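Local coordinates for flavodoxin, WrbA-like protein (Agrobacterium tumefaciens, PDB 3D7N), which probably binds FMN and, as a WrbA-like flavodoxin-fold protein, is likely to transfer electrons from NAD(P)H to quinones, at residues A24-E29 and E171-Y176. Residues are numbered along the deposited sequence; the frame is centred on the assembly and turned at random.
Sequences AEAVAE and ETARLY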
# COMPACT_ATOMS: atom_id res chain seq x y z
N ALA A 24 -4.14 17.58 -15.77
CA ALA A 24 -4.57 18.60 -14.84
C ALA A 24 -5.51 19.59 -15.52
O ALA A 24 -6.53 19.95 -14.93
CB ALA A 24 -3.36 19.31 -14.25
N GLU A 25 -5.17 20.04 -16.73
CA GLU A 25 -6.06 20.89 -17.50
C GLU A 25 -7.44 20.24 -17.67
O GLU A 25 -8.46 20.86 -17.48
CB GLU A 25 -5.44 21.27 -18.87
CG GLU A 25 -4.26 22.25 -18.74
CD GLU A 25 -3.36 22.36 -19.98
OE1 GLU A 25 -3.03 21.34 -20.63
OE2 GLU A 25 -2.95 23.48 -20.30
N ALA A 26 -7.45 18.96 -17.98
CA ALA A 26 -8.68 18.19 -18.11
C ALA A 26 -9.53 18.15 -16.81
O ALA A 26 -10.76 18.37 -16.83
CB ALA A 26 -8.36 16.77 -18.62
N VAL A 27 -8.87 17.88 -15.68
CA VAL A 27 -9.53 17.88 -14.38
C VAL A 27 -9.99 19.30 -14.04
O VAL A 27 -11.14 19.49 -13.68
CB VAL A 27 -8.60 17.28 -13.26
CG1 VAL A 27 -9.25 17.35 -11.83
CG2 VAL A 27 -8.18 15.84 -13.65
N ALA A 28 -9.13 20.31 -14.22
CA ALA A 28 -9.51 21.71 -14.06
C ALA A 28 -10.77 22.09 -14.87
O ALA A 28 -11.69 22.70 -14.36
CB ALA A 28 -8.35 22.61 -14.41
N GLU A 29 -10.80 21.72 -16.15
CA GLU A 29 -11.98 21.90 -17.00
C GLU A 29 -13.26 21.29 -16.41
O GLU A 29 -14.28 21.94 -16.37
CB GLU A 29 -11.71 21.29 -18.38
CG GLU A 29 -12.81 21.41 -19.40
CD GLU A 29 -12.35 20.95 -20.77
OE1 GLU A 29 -11.13 20.93 -20.99
OE2 GLU A 29 -13.20 20.60 -21.62
N GLU A 171 -11.07 12.48 -20.95
CA GLU A 171 -12.49 12.54 -20.67
C GLU A 171 -12.86 12.01 -19.26
O GLU A 171 -13.58 12.68 -18.49
CB GLU A 171 -13.27 11.83 -21.78
CG GLU A 171 -14.81 11.77 -21.61
CD GLU A 171 -15.51 13.13 -21.49
OE1 GLU A 171 -14.84 14.16 -21.65
OE2 GLU A 171 -16.74 13.14 -21.27
N THR A 172 -12.34 10.84 -18.92
CA THR A 172 -12.51 10.28 -17.58
C THR A 172 -11.93 11.24 -16.55
O THR A 172 -12.56 11.50 -15.50
CB THR A 172 -12.07 8.71 -17.46
OG1 THR A 172 -11.15 8.36 -18.49
CG2 THR A 172 -13.32 7.76 -17.77
N ALA A 173 -10.79 11.84 -16.85
CA ALA A 173 -10.23 12.88 -15.97
C ALA A 173 -11.17 14.08 -15.79
O ALA A 173 -11.40 14.55 -14.67
CB ALA A 173 -8.85 13.34 -16.50
N ARG A 174 -11.74 14.57 -16.87
CA ARG A 174 -12.64 15.74 -16.82
C ARG A 174 -13.93 15.45 -16.02
O ARG A 174 -14.38 16.25 -15.23
CB ARG A 174 -12.99 16.17 -18.26
CG ARG A 174 -13.90 17.36 -18.35
CD ARG A 174 -14.56 17.47 -19.70
NE ARG A 174 -15.55 16.42 -19.89
CZ ARG A 174 -16.76 16.41 -19.33
NH1 ARG A 174 -17.16 17.39 -18.52
NH2 ARG A 174 -17.59 15.41 -19.60
N LEU A 175 -14.51 14.28 -16.27
CA LEU A 175 -15.67 13.80 -15.52
C LEU A 175 -15.33 13.76 -14.04
O LEU A 175 -16.12 14.18 -13.22
CB LEU A 175 -16.07 12.38 -15.98
CG LEU A 175 -17.08 12.07 -17.07
CD1 LEU A 175 -18.01 13.27 -17.40
CD2 LEU A 175 -16.43 11.50 -18.31
N TYR A 176 -14.14 13.25 -13.71
CA TYR A 176 -13.69 13.21 -12.31
C TYR A 176 -13.63 14.61 -11.66
O TYR A 176 -14.01 14.77 -10.50
CB TYR A 176 -12.31 12.59 -12.20
CG TYR A 176 -11.80 12.46 -10.76
CD1 TYR A 176 -12.44 11.61 -9.84
CD2 TYR A 176 -10.64 13.13 -10.34
CE1 TYR A 176 -11.99 11.45 -8.55
CE2 TYR A 176 -10.16 12.97 -9.04
CZ TYR A 176 -10.83 12.11 -8.14
OH TYR A 176 -10.37 11.91 -6.84
O HOH W 1 -16.41 20.23 -18.41
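Val27 and Arg174 approach most closely through their CA atoms, 4.5 Å apart, where segments 24-29 and 171-176, from helices 19-31 and 167-186, come to 6.8 Å between axes and cross at -40°. The small side chains of Ala26 and Ala173 are consistent with this closeness: Ala173 CB points toward the other helix and meets Val27 CG2 at 3.8 Å and Ala26 CB at 4.1 Å. Val27 has CG1 anti to its own N (chi1 176°), which puts CG2 beside that N and over Ala173. Backbone touches backbone as well, Arg174 CA making a bent C-H...O contact with Ala26 O (3.2 Å, 139° at H). In this flavodoxin-like alpha/beta fold, the first helix after strand 9-13 and the C-terminal helix pack side by side on the central sheet; Val27 also rests on Val11 and Phe97, while the Tyr176 hydroxyl hydrogen-bonds to Gly96 N and Val126 O. Away from the sheet, Arg174 CD lies 3.9 Å from OE2 of the extended Glu29. The Arg174 chain then bends at chi3, and its guanidinium takes Glu171 side-on in a salt bridge, NE to OE1 at 3.0 Å and NH2 to OE2 at 2.9 Å. Arg174 NH1 donates to a water that reaches Glu29 O weakly.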